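PDB 3LWU: succinylglutamate desuccinylase/aspartoacylase from Shewanella frigidimarina, which binds zinc and is probably a metal-dependent hydrolase of the succinylglutamate desuccinylase/aspartoacylase family, acting on ester or related bonds. Local coordinates for residues A60-A65 with P93-L98; E66-A71 with Q266-L271; D190-P195 with T260-S265; P363-A368 with L378-T383. All blocks are in the same frame, centred on the assembly; numbering follows the deposited sequence.

Contact 1. Residues A60-A65 with P93-L98. With ZN (zinc ion), chain C.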
loop_
_atom_site.group_PDB
_atom_site.type_symbol
_atom_site.label_atom_id
_atom_site.label_comp_id
_atom_site.label_asym_id
_atom_site.label_seq_id
_atom_site.Cartn_x
_atom_site.Cartn_y
_atom_site.Cartn_z
ATOM N N ALA A 60 21.761 7.168 -9.540
ATOM C CA ALA A 60 20.444 7.781 -9.467
ATOM C C ALA A 60 19.411 6.809 -8.939
ATOM O O ALA A 60 19.581 5.580 -9.080
ATOM C CB ALA A 60 19.990 8.281 -10.886
ATOM N N ASN A 61 18.336 7.360 -8.355
ATOM C CA ASN A 61 17.021 6.658 -8.259
ATOM C C ASN A 61 17.006 5.606 -7.164
ATOM O O ASN A 61 16.235 4.669 -7.209
ATOM C CB ASN A 61 16.649 6.071 -9.634
ATOM C CG ASN A 61 15.127 5.879 -9.879
ATOM O OD1 ASN A 61 14.776 5.406 -10.955
ATOM N ND2 ASN A 61 14.245 6.270 -8.929
ATOM N N VAL A 62 17.827 5.804 -6.127
ATOM C CA VAL A 62 17.744 4.963 -4.940
ATOM C C VAL A 62 16.388 5.089 -4.264
ATOM O O VAL A 62 15.852 4.125 -3.704
ATOM C CB VAL A 62 18.859 5.276 -3.959
ATOM C CG1 VAL A 62 18.596 4.594 -2.626
ATOM C CG2 VAL A 62 20.191 4.811 -4.547
ATOM N N HIS A 63 15.854 6.293 -4.289
ATOM C CA HIS A 63 14.455 6.538 -3.933
ATOM C C HIS A 63 13.704 6.340 -5.215
ATOM O O HIS A 63 13.935 7.051 -6.167
ATOM C CB HIS A 63 14.282 7.980 -3.380
ATOM C CG HIS A 63 14.701 8.124 -1.949
ATOM N ND1 HIS A 63 15.363 9.230 -1.463
ATOM C CD2 HIS A 63 14.614 7.259 -0.910
ATOM C CE1 HIS A 63 15.618 9.071 -0.176
ATOM N NE2 HIS A 63 15.182 7.874 0.186
ATOM N N GLY A 64 12.784 5.379 -5.275
ATOM C CA GLY A 64 12.287 4.902 -6.556
ATOM C C GLY A 64 11.406 5.835 -7.359
ATOM O O GLY A 64 11.269 5.646 -8.557
ATOM N N ALA A 65 10.794 6.817 -6.696
ATOM C CA ALA A 65 9.979 7.830 -7.360
ATOM C C ALA A 65 10.825 8.907 -7.999
ATOM O O ALA A 65 10.354 9.696 -8.819
ATOM C CB ALA A 65 8.996 8.511 -6.317
ATOM N N PRO A 93 22.637 4.144 -13.062
ATOM C CA PRO A 93 21.250 4.577 -13.032
ATOM C C PRO A 93 20.357 3.442 -12.539
ATOM O O PRO A 93 20.818 2.317 -12.389
ATOM C CB PRO A 93 20.966 4.916 -14.491
ATOM C CG PRO A 93 21.789 3.983 -15.236
ATOM C CD PRO A 93 23.063 3.810 -14.429
ATOM N N LEU A 94 19.100 3.735 -12.261
ATOM C CA LEU A 94 18.144 2.690 -11.842
ATOM C C LEU A 94 18.743 1.860 -10.691
ATOM O O LEU A 94 18.739 0.636 -10.728
ATOM C CB LEU A 94 17.782 1.792 -13.032
ATOM C CG LEU A 94 17.150 2.472 -14.259
ATOM C CD1 LEU A 94 17.109 1.470 -15.474
ATOM C CD2 LEU A 94 15.723 3.091 -14.042
ATOM N N ALA A 95 19.247 2.528 -9.666
ATOM C CA ALA A 95 20.072 1.864 -8.667
ATOM C C ALA A 95 19.285 1.115 -7.605
ATOM O O ALA A 95 19.882 0.441 -6.787
ATOM C CB ALA A 95 21.046 2.870 -8.004
ATOM N N ASN A 96 17.957 1.236 -7.589
ATOM C CA ASN A 96 17.155 0.500 -6.639
ATOM C C ASN A 96 15.954 -0.102 -7.325
ATOM O O ASN A 96 14.821 0.395 -7.180
ATOM C CB ASN A 96 16.748 1.400 -5.466
ATOM C CG ASN A 96 15.912 0.643 -4.416
ATOM O OD1 ASN A 96 15.731 -0.571 -4.548
ATOM N ND2 ASN A 96 15.421 1.352 -3.367
ATOM N N PRO A 97 16.170 -1.179 -8.096
ATOM C CA PRO A 97 15.052 -1.732 -8.880
ATOM C C PRO A 97 13.838 -2.104 -8.033
ATOM O O PRO A 97 12.687 -1.902 -8.474
ATOM C CB PRO A 97 15.676 -2.933 -9.611
ATOM C CG PRO A 97 16.948 -3.197 -8.876
ATOM C CD PRO A 97 17.425 -1.873 -8.387
ATOM N N LEU A 98 14.059 -2.575 -6.805
ATOM C CA LEU A 98 12.913 -2.960 -5.939
ATOM C C LEU A 98 12.041 -1.741 -5.683
ATOM O O LEU A 98 10.833 -1.793 -5.872
ATOM C CB LEU A 98 13.377 -3.576 -4.604
ATOM C CG LEU A 98 12.347 -4.015 -3.553
ATOM C CD1 LEU A 98 11.262 -4.969 -4.030
ATOM C CD2 LEU A 98 13.146 -4.667 -2.413
HETATM ZN ZN ZN C . 15.854 10.957 -2.502
#

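Contact 2. Residues E66-A71 with Q266-L271. With ZN (zinc ion), chain C.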
loop_
_atom_site.group_PDB
_atom_site.type_symbol
_atom_site.label_atom_id
_atom_site.label_comp_id
_atom_site.label_asym_id
_atom_site.label_seq_id
_atom_site.Cartn_x
_atom_site.Cartn_y
_atom_site.Cartn_z
ATOM N N GLU A 66 12.084 8.968 -7.592
ATOM C CA GLU A 66 12.964 10.054 -7.966
ATOM C C GLU A 66 13.691 9.711 -9.256
ATOM O O GLU A 66 14.897 9.432 -9.245
ATOM C CB GLU A 66 13.896 10.346 -6.795
ATOM C CG GLU A 66 13.123 10.795 -5.559
ATOM C CD GLU A 66 13.964 11.057 -4.321
ATOM O OE1 GLU A 66 15.199 11.085 -4.447
ATOM O OE2 GLU A 66 13.380 11.178 -3.182
ATOM N N VAL A 67 12.922 9.714 -10.358
ATOM C CA VAL A 67 13.379 9.158 -11.623
ATOM C C VAL A 67 14.194 10.120 -12.488
ATOM O O VAL A 67 14.895 9.636 -13.393
ATOM C CB VAL A 67 12.222 8.509 -12.466
ATOM C CG1 VAL A 67 11.670 7.250 -11.743
ATOM C CG2 VAL A 67 11.097 9.527 -12.799
ATOM N N GLN A 68 14.188 11.439 -12.196
ATOM C CA GLN A 68 14.847 12.430 -13.104
ATOM C C GLN A 68 16.345 12.184 -13.242
ATOM O O GLN A 68 16.910 12.431 -14.313
ATOM C CB GLN A 68 14.550 13.882 -12.680
ATOM C CG GLN A 68 15.246 15.030 -13.462
ATOM C CD GLN A 68 14.770 15.229 -14.891
ATOM O OE1 GLN A 68 14.176 14.322 -15.542
ATOM N NE2 GLN A 68 15.037 16.420 -15.412
ATOM N N GLY A 69 16.975 11.665 -12.190
ATOM C CA GLY A 69 18.406 11.307 -12.249
ATOM C C GLY A 69 18.805 10.375 -13.383
ATOM O O GLY A 69 19.946 10.418 -13.854
ATOM N N ASN A 70 17.884 9.504 -13.805
ATOM C CA ASN A 70 18.119 8.656 -14.955
ATOM C C ASN A 70 18.249 9.459 -16.257
ATOM O O ASN A 70 19.056 9.100 -17.113
ATOM C CB ASN A 70 16.994 7.609 -15.094
ATOM C CG ASN A 70 16.923 6.715 -13.877
ATOM O OD1 ASN A 70 17.933 6.063 -13.534
ATOM N ND2 ASN A 70 15.787 6.777 -13.129
ATOM N N ALA A 71 17.412 10.488 -16.423
ATOM C CA ALA A 71 17.480 11.384 -17.567
ATOM C C ALA A 71 18.801 12.194 -17.506
ATOM O O ALA A 71 19.429 12.424 -18.522
ATOM C CB ALA A 71 16.270 12.334 -17.593
ATOM N N GLN A 266 9.989 14.775 -8.122
ATOM C CA GLN A 266 9.808 13.338 -8.360
ATOM C C GLN A 266 8.751 13.044 -9.405
ATOM O O GLN A 266 8.028 13.952 -9.851
ATOM C CB GLN A 266 9.433 12.650 -7.045
ATOM C CG GLN A 266 8.033 13.001 -6.567
ATOM C CD GLN A 266 7.748 12.473 -5.169
ATOM O OE1 GLN A 266 8.659 12.013 -4.475
ATOM N NE2 GLN A 266 6.474 12.589 -4.726
ATOM N N GLU A 267 8.661 11.775 -9.805
ATOM C CA GLU A 267 7.657 11.309 -10.753
ATOM C C GLU A 267 7.641 12.105 -12.031
ATOM O O GLU A 267 6.572 12.376 -12.597
ATOM C CB GLU A 267 6.250 11.334 -10.105
ATOM C CG GLU A 267 6.125 10.294 -8.987
ATOM C CD GLU A 267 6.197 8.859 -9.538
ATOM O OE1 GLU A 267 6.648 8.611 -10.705
ATOM O OE2 GLU A 267 5.720 7.992 -8.848
ATOM N N ARG A 268 8.833 12.498 -12.478
ATOM C CA ARG A 268 8.947 13.366 -13.628
ATOM C C ARG A 268 10.240 13.063 -14.375
ATOM O O ARG A 268 11.283 12.891 -13.752
ATOM C CB ARG A 268 8.964 14.818 -13.138
ATOM C CG ARG A 268 9.281 15.876 -14.191
ATOM C CD ARG A 268 9.646 17.171 -13.452
ATOM N NE ARG A 268 9.921 18.301 -14.328
ATOM C CZ ARG A 268 11.101 18.895 -14.491
ATOM N NH1 ARG A 268 12.197 18.470 -13.870
ATOM N NH2 ARG A 268 11.179 19.935 -15.307
ATOM N N ILE A 269 10.147 13.038 -15.700
ATOM C CA ILE A 269 11.277 12.946 -16.606
ATOM C C ILE A 269 11.151 14.158 -17.519
ATOM O O ILE A 269 10.107 14.375 -18.125
ATOM C CB ILE A 269 11.189 11.681 -17.459
ATOM C CG1 ILE A 269 11.449 10.431 -16.617
ATOM C CG2 ILE A 269 12.102 11.760 -18.644
ATOM C CD1 ILE A 269 12.789 10.306 -16.003
ATOM N N ASP A 270 12.203 14.970 -17.588
ATOM C CA ASP A 270 12.259 16.103 -18.485
ATOM C C ASP A 270 13.687 16.196 -19.049
ATOM O O ASP A 270 14.636 16.561 -18.346
ATOM C CB ASP A 270 11.858 17.381 -17.745
ATOM C CG ASP A 270 11.794 18.604 -18.686
ATOM O OD1 ASP A 270 12.691 18.830 -19.485
ATOM O OD2 ASP A 270 10.796 19.315 -18.663
ATOM N N LEU A 271 13.830 15.849 -20.320
ATOM C CA LEU A 271 15.141 15.667 -20.906
ATOM C C LEU A 271 15.852 17.013 -21.057
ATOM O O LEU A 271 17.066 17.098 -20.833
ATOM C CB LEU A 271 15.049 14.912 -22.267
ATOM C CG LEU A 271 15.233 13.387 -22.171
ATOM C CD1 LEU A 271 16.627 12.982 -21.655
ATOM C CD2 LEU A 271 14.218 12.761 -21.263
HETATM ZN ZN ZN C . 15.854 10.957 -2.502
HETATM O O HOH W 1 11.680 12.720 -11.078
#

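Contact 3. Residues D190-P195 with T260-S265. With ZN (zinc ion), chain C.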
loop_
_atom_site.group_PDB
_atom_site.type_symbol
_atom_site.label_atom_id
_atom_site.label_comp_id
_atom_site.label_asym_id
_atom_site.label_seq_id
_atom_site.Cartn_x
_atom_site.Cartn_y
_atom_site.Cartn_z
ATOM N N ASP A 190 25.352 11.489 -5.774
ATOM C CA ASP A 190 24.107 10.744 -5.553
ATOM C C ASP A 190 22.981 11.627 -6.031
ATOM O O ASP A 190 22.751 12.679 -5.464
ATOM C CB ASP A 190 23.949 10.423 -4.069
ATOM C CG ASP A 190 22.871 9.400 -3.782
ATOM O OD1 ASP A 190 22.322 8.790 -4.722
ATOM O OD2 ASP A 190 22.559 9.209 -2.563
ATOM N N LEU A 191 22.310 11.212 -7.087
ATOM C CA LEU A 191 21.265 11.998 -7.722
ATOM C C LEU A 191 19.864 11.622 -7.255
ATOM O O LEU A 191 19.399 10.497 -7.462
ATOM C CB LEU A 191 21.328 11.813 -9.234
ATOM C CG LEU A 191 22.650 12.045 -9.964
ATOM C CD1 LEU A 191 22.427 12.019 -11.420
ATOM C CD2 LEU A 191 23.340 13.382 -9.563
ATOM N N HIS A 192 19.208 12.603 -6.645
ATOM C CA HIS A 192 17.893 12.486 -6.070
ATOM C C HIS A 192 16.956 13.555 -6.658
ATOM O O HIS A 192 17.352 14.351 -7.487
ATOM C CB HIS A 192 17.991 12.681 -4.561
ATOM C CG HIS A 192 18.586 11.520 -3.823
ATOM N ND1 HIS A 192 17.848 10.727 -2.977
ATOM C CD2 HIS A 192 19.861 11.057 -3.756
ATOM C CE1 HIS A 192 18.645 9.842 -2.405
ATOM N NE2 HIS A 192 19.866 9.999 -2.883
ATOM N N THR A 193 15.676 13.503 -6.284
ATOM C CA THR A 193 14.756 14.622 -6.496
ATOM C C THR A 193 14.015 14.865 -5.189
ATOM O O THR A 193 13.966 14.003 -4.325
ATOM C CB THR A 193 13.687 14.366 -7.596
ATOM O OG1 THR A 193 12.611 13.598 -7.034
ATOM C CG2 THR A 193 14.267 13.657 -8.847
ATOM N N GLY A 194 13.395 16.025 -5.069
ATOM C CA GLY A 194 12.474 16.277 -3.974
ATOM C C GLY A 194 11.105 15.865 -4.439
ATOM O O GLY A 194 10.976 15.224 -5.475
ATOM N N PRO A 195 10.073 16.205 -3.671
ATOM C CA PRO A 195 8.697 15.836 -4.075
ATOM C C PRO A 195 8.146 16.808 -5.114
ATOM O O PRO A 195 8.301 16.529 -6.288
ATOM C CB PRO A 195 7.932 15.800 -2.747
ATOM C CG PRO A 195 8.706 16.671 -1.860
ATOM C CD PRO A 195 10.150 16.530 -2.242
ATOM N N THR A 260 24.947 15.260 -2.724
ATOM C CA THR A 260 23.600 14.765 -3.085
ATOM C C THR A 260 22.921 15.904 -3.849
ATOM O O THR A 260 22.736 17.019 -3.316
ATOM C CB THR A 260 22.784 14.372 -1.851
ATOM O OG1 THR A 260 23.465 13.327 -1.130
ATOM C CG2 THR A 260 21.328 13.928 -2.151
ATOM N N LEU A 261 22.593 15.637 -5.111
ATOM C CA LEU A 261 21.878 16.594 -5.938
ATOM C C LEU A 261 20.374 16.304 -5.878
ATOM O O LEU A 261 19.963 15.163 -5.951
ATOM C CB LEU A 261 22.348 16.505 -7.383
ATOM C CG LEU A 261 23.697 17.152 -7.702
ATOM C CD1 LEU A 261 24.791 16.546 -6.868
ATOM C CD2 LEU A 261 23.972 17.028 -9.212
ATOM N N GLU A 262 19.571 17.341 -5.712
ATOM C CA GLU A 262 18.113 17.202 -5.688
ATOM C C GLU A 262 17.555 17.898 -6.933
ATOM O O GLU A 262 17.406 19.110 -6.970
ATOM C CB GLU A 262 17.556 17.800 -4.393
ATOM C CG GLU A 262 18.211 17.257 -3.128
ATOM C CD GLU A 262 17.738 15.861 -2.759
ATOM O OE1 GLU A 262 16.606 15.457 -3.158
ATOM O OE2 GLU A 262 18.491 15.203 -2.014
ATOM N N LEU A 263 17.252 17.107 -7.948
ATOM C CA LEU A 263 16.962 17.600 -9.287
ATOM C C LEU A 263 15.452 17.833 -9.517
ATOM O O LEU A 263 14.797 17.152 -10.309
ATOM C CB LEU A 263 17.547 16.616 -10.288
ATOM C CG LEU A 263 19.073 16.373 -10.108
ATOM C CD1 LEU A 263 19.474 15.062 -10.777
ATOM C CD2 LEU A 263 19.912 17.518 -10.572
ATOM N N ALA A 264 14.923 18.840 -8.822
ATOM C CA ALA A 264 13.513 19.256 -8.949
ATOM C C ALA A 264 12.580 18.153 -8.490
ATOM O O ALA A 264 12.859 17.557 -7.484
ATOM C CB ALA A 264 13.172 19.796 -10.354
ATOM N N SER A 265 11.472 17.908 -9.186
ATOM C CA SER A 265 10.403 17.081 -8.641
ATOM C C SER A 265 10.500 15.593 -9.018
ATOM O O SER A 265 11.044 15.212 -10.065
ATOM C CB SER A 265 9.049 17.648 -9.061
ATOM O OG SER A 265 8.948 19.027 -8.673
HETATM ZN ZN ZN C . 15.854 10.957 -2.502
HETATM O O HOH W 2 23.144 10.775 -0.244
#

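Contact 4. Residues P363-A368 with L378-T383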
loop_
_atom_site.group_PDB
_atom_site.type_symbol
_atom_site.label_atom_id
_atom_site.label_comp_id
_atom_site.label_asym_id
_atom_site.label_seq_id
_atom_site.Cartn_x
_atom_site.Cartn_y
_atom_site.Cartn_z
ATOM N N PRO A 363 11.083 28.855 0.337
ATOM C CA PRO A 363 10.535 27.536 0.316
ATOM C C PRO A 363 11.209 26.670 -0.752
ATOM O O PRO A 363 11.378 27.125 -1.907
ATOM C CB PRO A 363 9.046 27.769 -0.025
ATOM C CG PRO A 363 8.785 29.157 0.323
ATOM C CD PRO A 363 10.063 29.854 0.000
ATOM N N ILE A 364 11.603 25.444 -0.375
ATOM C CA ILE A 364 12.359 24.583 -1.299
ATOM C C ILE A 364 11.496 23.511 -1.936
ATOM O O ILE A 364 11.623 23.250 -3.125
ATOM C CB ILE A 364 13.593 23.963 -0.608
ATOM C CG1 ILE A 364 14.610 25.058 -0.327
ATOM C CG2 ILE A 364 14.232 22.854 -1.457
ATOM C CD1 ILE A 364 15.038 25.830 -1.621
ATOM N N LEU A 365 10.643 22.877 -1.132
ATOM C CA LEU A 365 9.805 21.790 -1.593
ATOM C C LEU A 365 8.537 21.743 -0.769
ATOM O O LEU A 365 8.481 22.239 0.374
ATOM C CB LEU A 365 10.554 20.432 -1.526
ATOM C CG LEU A 365 11.112 19.991 -0.183
ATOM C CD1 LEU A 365 10.090 19.137 0.623
ATOM C CD2 LEU A 365 12.443 19.207 -0.331
ATOM N N HIS A 366 7.509 21.153 -1.362
ATOM C CA HIS A 366 6.294 20.865 -0.620
ATOM C C HIS A 366 5.739 19.476 -0.893
ATOM O O HIS A 366 6.128 18.801 -1.836
ATOM C CB HIS A 366 5.220 21.968 -0.817
ATOM C CG HIS A 366 4.582 22.019 -2.169
ATOM N ND1 HIS A 366 3.604 21.130 -2.582
ATOM C CD2 HIS A 366 4.720 22.919 -3.180
ATOM C CE1 HIS A 366 3.193 21.464 -3.799
ATOM N NE2 HIS A 366 3.861 22.542 -4.192
ATOM N N PHE A 367 4.786 19.091 -0.056
ATOM C CA PHE A 367 4.121 17.800 -0.096
ATOM C C PHE A 367 3.376 17.594 -1.412
ATOM O O PHE A 367 2.778 18.530 -1.962
ATOM C CB PHE A 367 3.158 17.774 1.099
ATOM C CG PHE A 367 2.582 16.432 1.415
ATOM C CD1 PHE A 367 3.394 15.386 1.812
ATOM C CD2 PHE A 367 1.232 16.242 1.397
ATOM C CE1 PHE A 367 2.850 14.150 2.113
ATOM C CE2 PHE A 367 0.701 15.021 1.719
ATOM C CZ PHE A 367 1.517 13.977 2.085
ATOM N N ALA A 368 3.430 16.370 -1.928
ATOM C CA ALA A 368 2.905 16.039 -3.260
ATOM C C ALA A 368 1.404 15.818 -3.301
ATOM O O ALA A 368 0.857 15.618 -4.351
ATOM C CB ALA A 368 3.584 14.758 -3.794
ATOM N N LEU A 378 4.345 19.936 5.250
ATOM C CA LEU A 378 3.757 20.731 4.164
ATOM C C LEU A 378 4.861 21.227 3.267
ATOM O O LEU A 378 4.796 21.031 2.070
ATOM C CB LEU A 378 2.906 21.911 4.662
ATOM C CG LEU A 378 1.529 21.629 5.252
ATOM C CD1 LEU A 378 0.853 22.913 5.714
ATOM C CD2 LEU A 378 0.672 20.852 4.290
ATOM N N TYR A 379 5.843 21.903 3.865
ATOM C CA TYR A 379 7.005 22.426 3.176
ATOM C C TYR A 379 8.295 22.191 3.956
ATOM O O TYR A 379 8.308 22.068 5.195
ATOM C CB TYR A 379 6.935 23.954 3.002
ATOM C CG TYR A 379 6.144 24.523 1.841
ATOM C CD1 TYR A 379 4.758 24.726 1.943
ATOM C CD2 TYR A 379 6.788 24.984 0.680
ATOM C CE1 TYR A 379 4.035 25.287 0.900
ATOM C CE2 TYR A 379 6.056 25.539 -0.386
ATOM C CZ TYR A 379 4.675 25.694 -0.263
ATOM O OH TYR A 379 3.918 26.281 -1.266
ATOM N N LYS A 380 9.397 22.238 3.221
ATOM C CA LYS A 380 10.703 22.532 3.812
ATOM C C LYS A 380 11.170 23.863 3.260
ATOM O O LYS A 380 11.083 24.094 2.040
ATOM C CB LYS A 380 11.716 21.458 3.497
ATOM C CG LYS A 380 11.467 20.095 4.129
ATOM C CD LYS A 380 12.825 19.531 4.360
ATOM C CE LYS A 380 12.969 18.058 4.350
ATOM N NZ LYS A 380 14.467 17.925 4.531
ATOM N N VAL A 381 11.637 24.736 4.149
ATOM C CA VAL A 381 12.009 26.070 3.786
ATOM C C VAL A 381 13.409 26.404 4.359
ATOM O O VAL A 381 13.776 25.956 5.444
ATOM C CB VAL A 381 10.969 27.098 4.292
ATOM C CG1 VAL A 381 9.526 26.726 3.816
ATOM C CG2 VAL A 381 11.055 27.256 5.816
HETATM N N MSE A 382 14.182 27.166 3.605
HETATM C CA MSE A 382 15.472 27.629 4.068
HETATM C C MSE A 382 15.273 28.981 4.738
HETATM O O MSE A 382 14.502 29.830 4.247
HETATM C CB MSE A 382 16.445 27.802 2.906
HETATM C CG MSE A 382 16.816 26.554 2.186
HETATM SE SE MSE A 382 18.061 27.049 0.798
HETATM C CE MSE A 382 18.739 25.311 0.347
ATOM N N THR A 383 15.976 29.179 5.837
ATOM C CA THR A 383 15.976 30.459 6.531
ATOM C C THR A 383 17.443 30.926 6.638
ATOM O O THR A 383 18.364 30.144 6.429
ATOM C CB THR A 383 15.322 30.335 7.951
ATOM O OG1 THR A 383 16.072 29.415 8.744
ATOM C CG2 THR A 383 13.894 29.807 7.855
#

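Contact 1. Residues A60-A65 with P93-L98
Asn96 reaches across to the backbone of Val62 and makes the shorter of the two hydrogen bonds that join these loops. Its ND2 lies 2.8 Å from Val62 O with an N-H...O angle of 164°, and the carbonyl oxygen sits close to the amide plane while the donor stays in the plane of the carbonyl. With CG anti to the backbone N (chi1 -179°), ND2 comes within bonding distance of Val62 O, and the other end of the amide, OD1, turns back to cap Gly99 N at the start of the helix 97-100. The second bond is purely backbone: Ala95 N donates to Ala60 O over 3.1 Å.

Apolar contact is modest, the CG2 methyl of Val62 meeting Ala95 CB at 4.1 Å. Separately, the Leu94 and Asn61 side chains lie side by side, with Leu94 CD2 4.0 Å from Asn61 OD1.

The 60-65 segment leaves the parallel strand 56-60 of the M14-type catalytic domain and carries the histidine of the family's His-x-x-Glu zinc motif. His63 points away from 93-98, and its ND1 binds the zinc at 2.1 Å, while NE2 is held by Asn119 OD1; Glu66 and His192 supply the other protein ligands.

Within the loop, Asn61 ND2 donates twice, 2.9 Å to His63 O and 3.1 Å to Gly64 O. Both oxygens lie near its amide plane, although the donor stands well above the Gly64 carbonyl plane. Asn70 ND2 donates to Asn61 OD1.

Contact 2. Residues E66-A71 with Q266-L271
Gln68 lays its amide against the backbone of Asp270 and bonds to it twice. OE1 accepts from Asp270 N at 2.9 Å, and NE2 donates to Asp270 O at 3.0 Å, with that oxygen close to the amide plane. The chain bends at chi2 (70°) to bring both ends of the amide to one residue. Beside it the packing is close: Ile269 CD1 touches Val67 O at 3.4 Å and Val67 CG2 at 3.7 Å, the two side chains crossing at about a right angle, while Ala71 CB meets Leu271 CD1. Between the two backbones a water donates to Arg268 O at 2.7 Å and accepts a weak bond from Gln68 N. An alanine in place of Gln68 would remove both amide bonds and is likely to leave the Asp270 backbone N and O without these mates.

The partly exposed flank is looser. There the Arg268 guanidinium lies with one face over Asp270 CB and forms a salt bridge with Asp273; its approach to Asp270 OD2, 3.4 Å from NH2, is one of charges alone.

At the other end Glu66 binds zinc through OE1 at 2.1 Å and, more distantly, OE2. Thr193 N also donates to OE1, so that oxygen carries both the metal and an N-H, which probably limits rotation of the carboxylate.

Contact 3. Residues D190-P195 with T260-S265
His192 brings CD2 within 3.6 Å of the CG2 methyl of Thr260, the two side chains crossing at a slant. The ring's ND1 binds the zinc at 2.1 Å, and NE2 makes a weak bond to Asp190 OD2 two residues earlier on the same strand. That carboxylate is held in turn by Gln59 through OD1 and by a water that also touches Thr260 OG1.

Strands 190-194 and 260-263 run parallel, their axes 38° apart, with side chains alternating between two faces: Asp190, His192, Thr260 and Glu262 on the metal side, Leu191 and Leu261 on the other, where their CD2 methyls meet at 3.7 Å. Leu191 also packs on Val72 of helix 68-80, Leu261 on Leu201 of strand 196-204. Backbone bonds link the strands, including His192 N to Leu261 O at 2.8 Å and Leu263 N to His192 O, which is nearly straight at 174°. Beyond the inverse gamma turn at Leu263 the chain corners, yet Gly194 N still reaches Ala264 O at 2.9 Å.

Thr193 OG1, set between backbone N and carbonyl carbon (chi1 81°), bonds to Gly194 O on a lone pair, while its CB packs on Ala264 O. A valine here would lack the hydroxyl and would probably leave Gly194 O without that mate and the peptide at Gly194 less fixed.

Glu262 lies on the metal face beside the ligand, its OE2 4.6 Å from His192 ND1, a placement consistent with the active-site glutamate of M14-type enzymes.

Contact 4. Residues P363-A368 with L378-T383
His366 sets its CB over the centre of the Tyr379 ring in a CH-pi contact, 3.5 Å from the centroid and 6° off the ring normal. The two side chains run side by side with their rings oblique, planes 54° apart. Pro363 CB also touches the tyrosine, 3.7 Å from Tyr379 CD2, and meets Val381 CG1 on the same face. Across the sheet Leu365 CD1 lies alongside Lys380 CG at 3.9 Å, and the side chains of Ile364 and Met382 (selenomethionine) cross at a slant, Ile364 CG1 meeting Met382 CG at 3.7 Å.

What positions these side chains is the backbone pairing. Ile364 N gives a 2.8 Å bond to Lys380 O, which also takes a weak one from Leu365 N; Lys380 N returns to Leu365 O, and Phe367 N reaches Leu378 O at 2.9 Å. His366 takes the position between backbone N and carbonyl carbon (chi1 71°), from which ND1 bonds to Phe367 O, while its ring stacks on Tyr323.

Farther out, Tyr379 OH bonds to Ala325 O, and Tyr310 packs against Ile364, Leu365 and Lys380. Strand 196-204 borders 362-366 on its other edge.

With Ile364 and Leu365 both facing Lys380, this is an antiparallel strand pair interrupted by a classic beta bulge, in the C-terminal beta region of the chain.

Contacts 1, 2 and 3 gather round one zinc ion, each supplying one protein ligand, with centres about 9 to 12 Å apart and all within the catalytic domain. Along the chain contacts 1 and 2 interleave, and contact 3 is nested in the loop closed by contact 2. Strand 56-60, which leads into contact 1, pairs with 187-194 of contact 3, and helix 68-80 begins in contact 2. Contact 4 comes last, about 14 Å from contact 3 and about 23 Å from contact 1 between centres. It touches contact 3 where Pro195 meets Leu365 and His366, so the C-terminal strands abut the chain at Pro195, just past the metal-binding strand.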